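Monopolin complex subunit CSM1 (PDB 6MJC) is a subunit of the monopolin complex, which acts at kinetochores in chromosome segregation, and binds a peptide of the kinetochore protein Dsn1 through this domain. Local coordinates at residues G18-R23 / D34-S39; Y46-V51 / V65-L70; K85-L90 / S109-K114. All blocks are in the same frame, centred on the assembly; numbering follows the deposited sequence.

Contact 1 of 3, residues G18-R23 / D34-S39; sequences GVRVHR and DTSQGS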
ATOM      1  N   GLY A  18       6.108  10.753   7.400  1.00 58.00           N
ATOM      2  CA  GLY A  18       4.774  10.335   7.774  1.00 49.79           C
ATOM      3  C   GLY A  18       4.480   8.868   7.595  1.00 53.02           C
ATOM      4  O   GLY A  18       3.330   8.449   7.780  1.00 51.95           O
ATOM      5  N   VAL A  19       5.480   8.067   7.237  1.00 58.76           N
ATOM      6  CA  VAL A  19       5.310   6.659   6.903  1.00 51.76           C
ATOM      7  C   VAL A  19       5.973   5.814   7.983  1.00 51.41           C
ATOM      8  O   VAL A  19       7.121   6.057   8.356  1.00 57.77           O
ATOM      9  CB  VAL A  19       5.920   6.359   5.526  1.00 52.87           C
ATOM     10  CG1 VAL A  19       6.195   4.847   5.356  1.00 48.59           C
ATOM     11  CG2 VAL A  19       5.014   6.869   4.427  1.00 52.66           C
ATOM     12  N   ARG A  20       5.251   4.821   8.484  1.00 47.26           N
ATOM     13  CA  ARG A  20       5.805   3.948   9.512  1.00 56.13           C
ATOM     14  C   ARG A  20       5.606   2.515   9.054  1.00 54.65           C
ATOM     15  O   ARG A  20       4.468   2.044   8.949  1.00 52.74           O
ATOM     16  CB  ARG A  20       5.133   4.192  10.859  1.00 84.63           C
ATOM     17  CG  ARG A  20       5.173   5.642  11.311  1.00104.55           C
ATOM     18  CD  ARG A  20       4.327   5.875  12.558  1.00122.50           C
ATOM     19  NE  ARG A  20       2.893   5.910  12.275  1.00104.37           N
ATOM     20  CZ  ARG A  20       2.260   6.932  11.699  1.00 79.05           C
ATOM     21  NH1 ARG A  20       2.925   8.016  11.329  1.00 73.87           N
ATOM     22  NH2 ARG A  20       0.957   6.878  11.493  1.00 77.33           N
ATOM     23  N   VAL A  21       6.696   1.804   8.791  1.00 51.05           N
ATOM     24  CA  VAL A  21       6.587   0.431   8.283  1.00 57.57           C
ATOM     25  C   VAL A  21       6.749  -0.548   9.430  1.00 59.59           C
ATOM     26  O   VAL A  21       7.703  -0.459  10.187  1.00 56.64           O
ATOM     27  CB  VAL A  21       7.622   0.150   7.188  1.00 55.85           C
ATOM     28  CG1 VAL A  21       7.553  -1.319   6.753  1.00 65.01           C
ATOM     29  CG2 VAL A  21       7.331   1.055   6.014  1.00 56.25           C
ATOM     30  N   HIS A  22       5.851  -1.520   9.532  1.00 53.46           N
ATOM     31  CA  HIS A  22       5.746  -2.325  10.746  1.00 66.66           C
ATOM     32  C   HIS A  22       6.294  -3.733  10.545  1.00 79.15           C
ATOM     33  O   HIS A  22       7.232  -4.151  11.226  1.00121.12           O
ATOM     34  CB  HIS A  22       4.266  -2.366  11.187  1.00 60.68           C
ATOM     35  CG  HIS A  22       3.687  -1.016  11.491  1.00 72.71           C
ATOM     36  ND1 HIS A  22       4.199  -0.169  12.456  1.00 88.65           N
ATOM     37  CD2 HIS A  22       2.634  -0.368  10.943  1.00 83.29           C
ATOM     38  CE1 HIS A  22       3.483   0.942  12.486  1.00 92.89           C
ATOM     39  NE2 HIS A  22       2.527   0.845  11.579  1.00 85.07           N
ATOM     40  N   ARG A  23       5.681  -4.483   9.655  1.00 67.72           N
ATOM     41  CA  ARG A  23       6.021  -5.857   9.348  1.00 56.41           C
ATOM     42  C   ARG A  23       6.425  -5.869   7.886  1.00 66.93           C
ATOM     43  O   ARG A  23       5.806  -5.174   7.067  1.00 68.86           O
ATOM     44  CB  ARG A  23       4.816  -6.760   9.599  1.00 58.70           C
ATOM     45  CG  ARG A  23       4.858  -8.117   8.922  1.00 67.44           C
ATOM     46  CD  ARG A  23       5.934  -9.048   9.498  1.00102.32           C
ATOM     47  NE  ARG A  23       5.945 -10.361   8.843  1.00127.00           N
ATOM     48  CZ  ARG A  23       6.894 -11.281   9.003  1.00123.65           C
ATOM     49  NH1 ARG A  23       7.927 -11.034   9.796  1.00157.89           N
ATOM     50  NH2 ARG A  23       6.816 -12.447   8.365  1.00 65.40           N
ATOM     51  N   ASP A  34       3.657  -3.856   5.721  1.00 42.07           N
ATOM     52  CA  ASP A  34       2.519  -3.186   6.336  1.00 42.09           C
ATOM     53  C   ASP A  34       2.965  -1.773   6.672  1.00 43.64           C
ATOM     54  O   ASP A  34       4.092  -1.572   7.130  1.00 49.79           O
ATOM     55  CB  ASP A  34       2.081  -3.870   7.622  1.00 56.22           C
ATOM     56  CG  ASP A  34       1.111  -4.985   7.386  1.00 58.63           C
ATOM     57  OD1 ASP A  34       0.877  -5.360   6.223  1.00 55.08           O
ATOM     58  OD2 ASP A  34       0.572  -5.486   8.387  1.00 76.62           O
ATOM     59  N   THR A  35       2.080  -0.806   6.468  1.00 47.56           N
ATOM     60  CA  THR A  35       2.426   0.600   6.602  1.00 49.74           C
ATOM     61  C   THR A  35       1.302   1.298   7.347  1.00 48.26           C
ATOM     62  O   THR A  35       0.122   0.959   7.179  1.00 46.00           O
ATOM     63  CB  THR A  35       2.569   1.284   5.235  1.00 50.95           C
ATOM     64  OG1 THR A  35       3.390   0.494   4.378  1.00 60.38           O
ATOM     65  CG2 THR A  35       3.200   2.649   5.390  1.00 65.12           C
ATOM     66  N   SER A  36       1.684   2.263   8.161  1.00 46.82           N
ATOM     67  CA  SER A  36       0.809   3.250   8.761  1.00 49.25           C
ATOM     68  C   SER A  36       1.247   4.604   8.234  1.00 52.71           C
ATOM     69  O   SER A  36       2.441   4.929   8.259  1.00 56.40           O
ATOM     70  CB  SER A  36       0.905   3.167  10.294  1.00 59.94           C
ATOM     71  OG  SER A  36       0.144   4.180  10.892  1.00 88.87           O
ATOM     72  N   GLN A  37       0.306   5.374   7.723  1.00 57.25           N
ATOM     73  CA  GLN A  37       0.617   6.695   7.200  1.00 55.12           C
ATOM     74  C   GLN A  37      -0.327   7.714   7.807  1.00 63.66           C
ATOM     75  O   GLN A  37      -1.499   7.408   8.055  1.00 52.69           O
ATOM     76  CB  GLN A  37       0.498   6.726   5.682  1.00 46.07           C
ATOM     77  CG  GLN A  37       1.036   7.960   5.113  1.00 47.94           C
ATOM     78  CD  GLN A  37       1.066   8.007   3.627  1.00 45.30           C
ATOM     79  OE1 GLN A  37       1.028   7.003   2.950  1.00 45.99           O
ATOM     80  NE2 GLN A  37       1.146   9.208   3.104  1.00 52.34           N
ATOM     81  N   GLY A  38       0.185   8.908   8.077  1.00 67.02           N
ATOM     82  CA  GLY A  38      -0.639  10.019   8.511  1.00 88.03           C
ATOM     83  C   GLY A  38      -0.293  10.467   9.917  1.00 95.24           C
ATOM     84  O   GLY A  38       0.383   9.782  10.678  1.00 74.66           O
ATOM     85  N   SER A  39      -0.788  11.659  10.243  1.00134.99           N
ATOM     86  CA  SER A  39      -0.430  12.366  11.445  1.00155.24           C
ATOM     87  C   SER A  39      -1.619  12.357  12.411  1.00133.20           C
ATOM     88  O   SER A  39      -2.437  11.410  12.387  1.00 92.24           O
ATOM     89  CB  SER A  39       0.042  13.760  11.036  1.00179.75           C
ATOM     90  OG  SER A  39      -1.001  14.435  10.371  1.00181.67           O
TER
HETATM   91  O   HOH W   1       2.046   3.583  13.768  1.00 69.63           O
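Gly18 meets Gly38 through the backbone: Gly38 N donates to Gly18 O at 3.2 Å. The same oxygen also receives a CA-H contact from Gln37. Val19 and Gln37 form a non-hydrogen-bonded antiparallel pair. CG1 of Val19, anti to its own backbone N (chi1 160°), touches CG2 of Thr35 at 3.7 Å. Its other methyl, CG2, lies near CG and CD of Gln37. The amide end of Gln37 belongs to another partner, with OE1 hydrogen-bonded to Tyr46 OH.

Arg20 faces Ser36 as a hydrogen-bonded pair, N to O and O to N. Its side chain runs out and then bends at chi3 (-76°), which turns the guanidinium back over the neighbouring strand. NH1 and NH2 both close end-on upon Gly38 O, at 3.2 and 3.1 Å. That oxygen lies near the guanidinium plane, and the two nitrogens come from opposite faces of the carbonyl plane. NH2 also donates to Ser36 OG at 2.9 Å, a less straight bond (133°) tilted from the guanidinium plane. NE donates a hydrogen bond to a water in that plane, at its edge.

The two strands, 19-26 and 30-37, form an antiparallel beta hairpin at one edge of the five-stranded sheet of this Csm1/Pcs1-family domain. Val21 continues it, pairing with Thr35 on the face that carries Val19 and Gln37; its CG1 packs against Asp34 O. His22 N donates to Asp34 O. The imidazole turns back along its own strand, with one face near Arg20 O and its NE2 edge 3.1 Å from Ser36 CB. Arg23 O accepts from Asp34 N. His22, with helix-like psi, and Arg23 thus both stand opposite Asp34, a classic beta bulge. The Arg23 side chain leads away to the bound peptide, where NE makes a salt bridge with an acidic side chain.

Contact 2 of 3, residues Y46-V51 / V65-L70; sequences YKLGFV and VIYVPL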
ATOM      1  N   TYR A  46      -2.221   0.364   5.669  1.00 37.17           N
ATOM      2  CA  TYR A  46      -2.308  -0.365   4.408  1.00 39.81           C
ATOM      3  C   TYR A  46      -1.073  -1.229   4.241  1.00 39.02           C
ATOM      4  O   TYR A  46      -0.039  -1.021   4.881  1.00 44.20           O
ATOM      5  CB  TYR A  46      -2.475   0.587   3.207  1.00 38.70           C
ATOM      6  CG  TYR A  46      -1.383   1.632   3.008  1.00 37.12           C
ATOM      7  CD1 TYR A  46      -0.289   1.356   2.202  1.00 40.13           C
ATOM      8  CD2 TYR A  46      -1.468   2.882   3.580  1.00 38.90           C
ATOM      9  CE1 TYR A  46       0.735   2.319   1.996  1.00 36.36           C
ATOM     10  CE2 TYR A  46      -0.448   3.852   3.389  1.00 39.08           C
ATOM     11  CZ  TYR A  46       0.627   3.560   2.590  1.00 38.75           C
ATOM     12  OH  TYR A  46       1.627   4.495   2.357  1.00 40.43           O
ATOM     13  N   LYS A  47      -1.180  -2.175   3.329  1.00 35.79           N
ATOM     14  CA  LYS A  47      -0.080  -3.047   2.936  1.00 38.25           C
ATOM     15  C   LYS A  47       0.264  -2.731   1.491  1.00 41.66           C
ATOM     16  O   LYS A  47      -0.640  -2.534   0.683  1.00 38.38           O
ATOM     17  CB  LYS A  47      -0.548  -4.496   3.106  1.00 42.56           C
ATOM     18  CG  LYS A  47       0.466  -5.572   2.875  1.00 48.77           C
ATOM     19  CD  LYS A  47      -0.303  -6.906   3.092  1.00 57.39           C
ATOM     20  CE  LYS A  47       0.573  -8.058   2.746  1.00 60.37           C
ATOM     21  NZ  LYS A  47      -0.208  -9.290   2.853  1.00 49.76           N
ATOM     22  N   LEU A  48       1.560  -2.604   1.182  1.00 39.15           N
ATOM     23  CA  LEU A  48       2.044  -2.482  -0.188  1.00 34.89           C
ATOM     24  C   LEU A  48       2.745  -3.773  -0.577  1.00 39.79           C
ATOM     25  O   LEU A  48       3.539  -4.327   0.196  1.00 44.86           O
ATOM     26  CB  LEU A  48       3.028  -1.319  -0.344  1.00 39.50           C
ATOM     27  CG  LEU A  48       2.426   0.087  -0.299  1.00 41.21           C
ATOM     28  CD1 LEU A  48       3.500   1.040  -0.641  1.00 42.12           C
ATOM     29  CD2 LEU A  48       1.222   0.239  -1.232  1.00 40.14           C
ATOM     30  N   GLY A  49       2.506  -4.204  -1.794  1.00 37.63           N
ATOM     31  CA  GLY A  49       3.262  -5.279  -2.386  1.00 41.39           C
ATOM     32  C   GLY A  49       3.997  -4.838  -3.629  1.00 48.71           C
ATOM     33  O   GLY A  49       3.409  -4.209  -4.508  1.00 44.51           O
ATOM     34  N   PHE A  50       5.278  -5.142  -3.695  1.00 46.45           N
ATOM     35  CA  PHE A  50       6.093  -4.906  -4.878  1.00 44.87           C
ATOM     36  C   PHE A  50       6.330  -6.276  -5.507  1.00 51.77           C
ATOM     37  O   PHE A  50       7.165  -7.051  -5.032  1.00 52.32           O
ATOM     38  CB  PHE A  50       7.393  -4.181  -4.517  1.00 46.35           C
ATOM     39  CG  PHE A  50       7.183  -2.768  -4.016  1.00 55.58           C
ATOM     40  CD1 PHE A  50       6.974  -1.719  -4.890  1.00 77.02           C
ATOM     41  CD2 PHE A  50       7.180  -2.497  -2.667  1.00 80.78           C
ATOM     42  CE1 PHE A  50       6.777  -0.428  -4.415  1.00 86.63           C
ATOM     43  CE2 PHE A  50       6.990  -1.211  -2.196  1.00 87.20           C
ATOM     44  CZ  PHE A  50       6.790  -0.177  -3.073  1.00 76.55           C
ATOM     45  N   VAL A  51       5.671  -6.522  -6.628  1.00 48.42           N
ATOM     46  CA  VAL A  51       5.503  -7.853  -7.180  1.00 57.39           C
ATOM     47  C   VAL A  51       6.228  -7.923  -8.505  1.00 66.86           C
ATOM     48  O   VAL A  51       6.037  -7.066  -9.378  1.00 68.73           O
ATOM     49  CB  VAL A  51       4.002  -8.203  -7.332  1.00 50.92           C
ATOM     50  CG1 VAL A  51       3.844  -9.495  -8.088  1.00 77.52           C
ATOM     51  CG2 VAL A  51       3.369  -8.267  -6.007  1.00 56.85           C
ATOM     52  N   VAL A  65       2.824  -2.476  -8.292  1.00 42.45           N
ATOM     53  CA  VAL A  65       2.540  -2.263  -6.880  1.00 38.69           C
ATOM     54  C   VAL A  65       1.115  -2.706  -6.564  1.00 39.75           C
ATOM     55  O   VAL A  65       0.155  -2.362  -7.269  1.00 40.79           O
ATOM     56  CB  VAL A  65       2.728  -0.796  -6.474  1.00 39.63           C
ATOM     57  CG1 VAL A  65       2.505  -0.657  -4.973  1.00 47.31           C
ATOM     58  CG2 VAL A  65       4.116  -0.258  -6.800  1.00 40.50           C
ATOM     59  N   ILE A  66       0.972  -3.447  -5.479  1.00 39.17           N
ATOM     60  CA  ILE A  66      -0.338  -3.842  -4.949  1.00 38.69           C
ATOM     61  C   ILE A  66      -0.580  -3.035  -3.670  1.00 38.31           C
ATOM     62  O   ILE A  66       0.225  -3.086  -2.741  1.00 41.29           O
ATOM     63  CB  ILE A  66      -0.429  -5.356  -4.653  1.00 38.19           C
ATOM     64  CG1 ILE A  66      -0.051  -6.231  -5.865  1.00 40.33           C
ATOM     65  CG2 ILE A  66      -1.864  -5.699  -4.094  1.00 44.30           C
ATOM     66  CD1 ILE A  66      -0.886  -6.134  -7.154  1.00 43.65           C
ATOM     67  N   TYR A  67      -1.757  -2.412  -3.564  1.00 37.18           N
ATOM     68  CA  TYR A  67      -2.160  -1.629  -2.398  1.00 33.75           C
ATOM     69  C   TYR A  67      -3.345  -2.314  -1.753  1.00 34.67           C
ATOM     70  O   TYR A  67      -4.330  -2.588  -2.424  1.00 33.94           O
ATOM     71  CB  TYR A  67      -2.562  -0.189  -2.774  1.00 41.89           C
ATOM     72  CG  TYR A  67      -3.441   0.558  -1.754  1.00 36.84           C
ATOM     73  CD1 TYR A  67      -2.882   1.260  -0.694  1.00 39.06           C
ATOM     74  CD2 TYR A  67      -4.803   0.617  -1.904  1.00 37.04           C
ATOM     75  CE1 TYR A  67      -3.679   1.963   0.191  1.00 36.82           C
ATOM     76  CE2 TYR A  67      -5.612   1.335  -0.993  1.00 35.80           C
ATOM     77  CZ  TYR A  67      -5.038   1.959   0.068  1.00 34.76           C
ATOM     78  OH  TYR A  67      -5.785   2.689   0.956  1.00 37.06           O
ATOM     79  N   VAL A  68      -3.246  -2.595  -0.461  1.00 34.44           N
ATOM     80  CA  VAL A  68      -4.307  -3.299   0.267  1.00 36.58           C
ATOM     81  C   VAL A  68      -4.728  -2.451   1.463  1.00 37.14           C
ATOM     82  O   VAL A  68      -3.953  -2.278   2.417  1.00 34.76           O
ATOM     83  CB  VAL A  68      -3.828  -4.668   0.767  1.00 37.78           C
ATOM     84  CG1 VAL A  68      -5.024  -5.446   1.441  1.00 40.12           C
ATOM     85  CG2 VAL A  68      -3.249  -5.495  -0.310  1.00 39.09           C
ATOM     86  N   PRO A  69      -5.917  -1.861   1.474  1.00 35.18           N
ATOM     87  CA  PRO A  69      -6.315  -1.090   2.656  1.00 35.69           C
ATOM     88  C   PRO A  69      -6.624  -2.009   3.838  1.00 35.03           C
ATOM     89  O   PRO A  69      -7.277  -3.032   3.679  1.00 36.72           O
ATOM     90  CB  PRO A  69      -7.557  -0.341   2.164  1.00 36.44           C
ATOM     91  CG  PRO A  69      -8.159  -1.215   1.132  1.00 38.48           C
ATOM     92  CD  PRO A  69      -6.977  -1.923   0.451  1.00 37.48           C
ATOM     93  N   LEU A  70      -6.152  -1.642   5.022  1.00 34.46           N
ATOM     94  CA  LEU A  70      -6.373  -2.439   6.230  1.00 39.17           C
ATOM     95  C   LEU A  70      -7.408  -1.723   7.098  1.00 37.10           C
ATOM     96  O   LEU A  70      -7.093  -0.906   7.967  1.00 41.65           O
ATOM     97  CB  LEU A  70      -5.045  -2.660   6.931  1.00 38.98           C
ATOM     98  CG  LEU A  70      -3.958  -3.322   6.099  1.00 40.39           C
ATOM     99  CD1 LEU A  70      -2.578  -3.318   6.869  1.00 44.97           C
ATOM    100  CD2 LEU A  70      -4.318  -4.709   5.637  1.00 45.69           C
TER
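Tyr46 and Tyr67 cross at about a right angle as side chains. Their ring planes are inclined at 46°, with centroids 5.5 Å apart. CE1 of Tyr67 does the closest touching, 3.5 Å from Tyr46 CB. Tyr46 holds CG between its backbone N and carbonyl carbon (chi1 58°), which places the ring over its own strand, with Leu48 CG at the ring's edge. Leu48 sends CD2 to the edge of the Tyr67 ring and to CG1 of Val65, 4.1 Å away. Phe50 and Val65 lie side by side and point the same way. Val65 CG2 sits obliquely against the Phe50 ring, 3.6 Å from CE1.

The other face carries Lys47, Val68 and Ile66. Lys47 and Val68 meet at their CB atoms, 4.0 Å apart. The lysine chain then runs on extended and leaves the contact. The side chains of Val51 and Ile66 cross obliquely, CG2 against CG1. Gly49 faces Ile66 with no side chain to add.

Two hydrogen-bonded pairs, Lys47 with Val68 and Gly49 with Ile66, join the strands of this antiparallel hairpin. Gly49 N donates to Ile66 O at 2.7 Å.

Strand 30-37 flanks 44-52, and 94-96 flanks 63-69. Helix 5-13 packs on Tyr46, Leu48 and Phe50. Phe104 of helix 101-113 meets both tyrosine rings. On the opposite face Lys47 NZ is hydrogen-bonded to Tyr25 OH, and the bound peptide packs on Lys47, Val51, Ile66 and Val68.

Contact 3 of 3, residues K85-L90 / S109-K114; sequences KLPDYL and SKSLNK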
ATOM      1  N   LYS A  85     -12.754  11.811   3.769  1.00 53.45           N
ATOM      2  CA  LYS A  85     -11.557  12.524   3.344  1.00 51.17           C
ATOM      3  C   LYS A  85     -10.931  11.867   2.133  1.00 52.31           C
ATOM      4  O   LYS A  85     -10.383  12.561   1.270  1.00 58.79           O
ATOM      5  CB  LYS A  85     -10.520  12.583   4.480  1.00 55.15           C
ATOM      6  CG  LYS A  85     -10.968  13.393   5.691  1.00 72.40           C
ATOM      7  CD  LYS A  85      -9.803  13.921   6.540  1.00 78.53           C
ATOM      8  CE  LYS A  85      -9.328  12.924   7.575  1.00 93.10           C
ATOM      9  NZ  LYS A  85      -8.309  13.519   8.486  1.00117.82           N
ATOM     10  N   LEU A  86     -11.002  10.479   2.054  1.00 49.05           N
ATOM     11  CA  LEU A  86     -10.273   9.851   0.972  1.00 53.10           C
ATOM     12  C   LEU A  86     -11.203   9.438  -0.168  1.00 44.11           C
ATOM     13  O   LEU A  86     -12.384   9.145   0.048  1.00 48.78           O
ATOM     14  CB  LEU A  86      -9.529   8.596   1.441  1.00 45.64           C
ATOM     15  CG  LEU A  86      -8.761   8.614   2.762  1.00 54.94           C
ATOM     16  CD1 LEU A  86      -7.906   7.311   2.795  1.00 54.71           C
ATOM     17  CD2 LEU A  86      -7.953   9.756   3.107  1.00 55.85           C
ATOM     18  N   PRO A  87     -10.647   9.309  -1.371  1.00 47.31           N
ATOM     19  CA  PRO A  87     -11.447   8.845  -2.501  1.00 43.35           C
ATOM     20  C   PRO A  87     -11.849   7.383  -2.340  1.00 45.09           C
ATOM     21  O   PRO A  87     -11.185   6.594  -1.667  1.00 43.07           O
ATOM     22  CB  PRO A  87     -10.536   9.061  -3.717  1.00 51.47           C
ATOM     23  CG  PRO A  87      -9.156   9.262  -3.165  1.00 53.50           C
ATOM     24  CD  PRO A  87      -9.299   9.765  -1.770  1.00 52.22           C
ATOM     25  N   ASP A  88     -12.995   7.043  -2.936  1.00 40.59           N
ATOM     26  CA  ASP A  88     -13.533   5.674  -2.810  1.00 46.40           C
ATOM     27  C   ASP A  88     -12.495   4.605  -3.145  1.00 48.44           C
ATOM     28  O   ASP A  88     -12.477   3.512  -2.547  1.00 41.21           O
ATOM     29  CB  ASP A  88     -14.730   5.470  -3.755  1.00 47.82           C
ATOM     30  CG  ASP A  88     -15.972   6.238  -3.342  1.00101.18           C
ATOM     31  OD1 ASP A  88     -15.962   6.825  -2.245  1.00131.54           O
ATOM     32  OD2 ASP A  88     -16.962   6.247  -4.118  1.00114.76           O
ATOM     33  N   TYR A  89     -11.637   4.872  -4.129  1.00 43.56           N
ATOM     34  CA  TYR A  89     -10.737   3.797  -4.552  1.00 38.57           C
ATOM     35  C   TYR A  89      -9.695   3.435  -3.518  1.00 40.12           C
ATOM     36  O   TYR A  89      -9.125   2.325  -3.590  1.00 41.05           O
ATOM     37  CB  TYR A  89     -10.074   4.153  -5.868  1.00 40.64           C
ATOM     38  CG  TYR A  89      -9.346   5.454  -5.912  1.00 43.32           C
ATOM     39  CD1 TYR A  89      -8.117   5.612  -5.303  1.00 47.39           C
ATOM     40  CD2 TYR A  89      -9.877   6.528  -6.602  1.00 46.08           C
ATOM     41  CE1 TYR A  89      -7.436   6.838  -5.354  1.00 51.26           C
ATOM     42  CE2 TYR A  89      -9.181   7.744  -6.693  1.00 49.21           C
ATOM     43  CZ  TYR A  89      -7.985   7.891  -6.059  1.00 63.91           C
ATOM     44  OH  TYR A  89      -7.354   9.107  -6.135  1.00 59.09           O
ATOM     45  N   LEU A  90      -9.455   4.306  -2.544  1.00 39.97           N
ATOM     46  CA  LEU A  90      -8.508   3.947  -1.508  1.00 36.24           C
ATOM     47  C   LEU A  90      -9.103   3.033  -0.437  1.00 37.29           C
ATOM     48  O   LEU A  90      -8.407   2.714   0.526  1.00 41.45           O
ATOM     49  CB  LEU A  90      -7.925   5.204  -0.864  1.00 37.36           C
ATOM     50  CG  LEU A  90      -6.997   6.057  -1.734  1.00 43.65           C
ATOM     51  CD1 LEU A  90      -6.464   7.224  -0.952  1.00 45.99           C
ATOM     52  CD2 LEU A  90      -5.853   5.172  -2.260  1.00 41.23           C
ATOM     53  N   SER A 109      -1.206  11.281   1.247  1.00 46.47           N
ATOM     54  CA  SER A 109      -0.763  12.225   2.247  1.00 45.17           C
ATOM     55  C   SER A 109      -1.681  13.437   2.272  1.00 53.38           C
ATOM     56  O   SER A 109      -2.072  13.908   3.344  1.00 57.35           O
ATOM     57  CB  SER A 109       0.688  12.618   1.964  1.00 52.96           C
ATOM     58  OG  SER A 109       1.183  13.383   3.048  1.00 77.66           O
ATOM     59  N   LYS A 110      -2.090  13.913   1.103  1.00 53.96           N
ATOM     60  CA  LYS A 110      -2.947  15.086   1.064  1.00 56.25           C
ATOM     61  C   LYS A 110      -4.343  14.754   1.563  1.00 57.98           C
ATOM     62  O   LYS A 110      -4.972  15.573   2.240  1.00 57.50           O
ATOM     63  CB  LYS A 110      -3.025  15.635  -0.350  1.00 53.36           C
ATOM     64  CG  LYS A 110      -1.757  16.375  -0.806  1.00 62.75           C
ATOM     65  CD  LYS A 110      -1.942  17.004  -2.187  1.00 74.10           C
ATOM     66  CE  LYS A 110      -0.690  17.787  -2.611  1.00 91.61           C
ATOM     67  NZ  LYS A 110      -0.755  18.265  -4.024  1.00120.24           N
ATOM     68  N   SER A 111      -4.853  13.577   1.206  1.00 51.80           N
ATOM     69  CA  SER A 111      -6.192  13.186   1.627  1.00 53.42           C
ATOM     70  C   SER A 111      -6.267  13.103   3.141  1.00 57.07           C
ATOM     71  O   SER A 111      -7.236  13.576   3.746  1.00 57.30           O
ATOM     72  CB  SER A 111      -6.586  11.865   0.981  1.00 51.78           C
ATOM     73  OG  SER A 111      -6.537  11.947  -0.437  1.00 54.17           O
ATOM     74  N   LEU A 112      -5.233  12.542   3.779  1.00 48.79           N
ATOM     75  CA  LEU A 112      -5.267  12.425   5.237  1.00 51.90           C
ATOM     76  C   LEU A 112      -5.187  13.775   5.923  1.00 53.84           C
ATOM     77  O   LEU A 112      -5.700  13.907   7.035  1.00 61.26           O
ATOM     78  CB  LEU A 112      -4.137  11.539   5.761  1.00 50.52           C
ATOM     79  CG  LEU A 112      -4.203  10.098   5.316  1.00 54.80           C
ATOM     80  CD1 LEU A 112      -2.912   9.319   5.569  1.00 50.17           C
ATOM     81  CD2 LEU A 112      -5.370   9.416   6.055  1.00 57.60           C
ATOM     82  N   ASN A 113      -4.545  14.779   5.302  1.00 57.79           N
ATOM     83  CA  ASN A 113      -4.378  16.094   5.929  1.00 71.53           C
ATOM     84  C   ASN A 113      -5.611  16.976   5.792  1.00 90.88           C
ATOM     85  O   ASN A 113      -5.807  17.883   6.608  1.00133.91           O
ATOM     86  CB  ASN A 113      -3.189  16.841   5.311  1.00 76.73           C
ATOM     87  CG  ASN A 113      -1.872  16.463   5.932  1.00110.79           C
ATOM     88  OD1 ASN A 113      -1.826  15.969   7.058  1.00 89.84           O
ATOM     89  ND2 ASN A 113      -0.783  16.690   5.200  1.00157.99           N
ATOM     90  N   LYS A 114      -6.438  16.727   4.782  1.00 87.79           N
ATOM     91  CA  LYS A 114      -7.579  17.578   4.470  1.00 93.58           C
ATOM     92  C   LYS A 114      -8.228  18.267   5.666  1.00 96.98           C
ATOM     93  O   LYS A 114      -9.046  17.670   6.362  1.00104.85           O
ATOM     94  CB  LYS A 114      -8.655  16.750   3.751  1.00 94.08           C
ATOM     95  CG  LYS A 114      -8.663  16.842   2.241  1.00 84.05           C
ATOM     96  CD  LYS A 114      -9.783  15.983   1.634  1.00 82.54           C
ATOM     97  CE  LYS A 114      -9.768  16.045   0.115  1.00113.33           C
ATOM     98  NZ  LYS A 114     -10.955  15.369  -0.489  1.00124.07           N
TER
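Ser111 is the first residue of this helix segment to touch the loop after helix 76-85. Its CB lies against CD2 of Leu86; the two are modelled 3.3 Å apart, closer than normal, so that spacing is doubtful. Its OG lies 3.8 Å from Pro87 CD, but a chi1 of -58° turns the hydroxyl back along the helix to its polar partner, Lys107 O. Ser111 O lies over the aliphatic part of Lys85, 3.5 Å from CB.

Leu112 points its CB away from the loop. Its CD2 comes back to CD2 of Leu86, 3.9 Å off. Its carbonyl O accepts from Lys85 NZ at 3.0 Å, with the donor tilted 30° from the carbonyl plane. A bend at chi3 (-86°) turns the Lys85 chain so that its ammonium reaches this oxygen; NZ also makes a weak hydrogen bond to Asn41 O.

Lys114, near the chain end, lays its extended side chain past Lys85. CD lies 3.5 Å from Lys85 O, and NZ makes a weak hydrogen bond to the same oxygen.

Lys85 O belongs to the last residue of helix 76-85 and Leu112 O to the last turn of helix 101-113; each accepts from a lysine of the other segment. Helix C-termini carry partial negative charge, so both ammonium groups are probably favourably placed. The Lys85 bond is the stronger; the leucine pair is apolar.

From the N terminus, helix 5-13 leads into contact 1, which closes the first hairpin, 19-26 with 30-37. The chain then enters strand 44-52. Contact 2 closes the second hairpin, across a loop that is partly unmodelled. Contact 3 comes last and closes the longest of the three loops, from the end of helix 76-85 through strand 94-96 to helix 101-113. The three follow in series; none nests or crosses. Contacts 1 and 2 share one sheet, joined where strand 30-37 pairs with 44-52. Contact 3 abuts both: Leu112 packs on Gln37 and Gly38, and Tyr67 OH lies 2.7 Å from Leu90 O, a probable hydrogen bond.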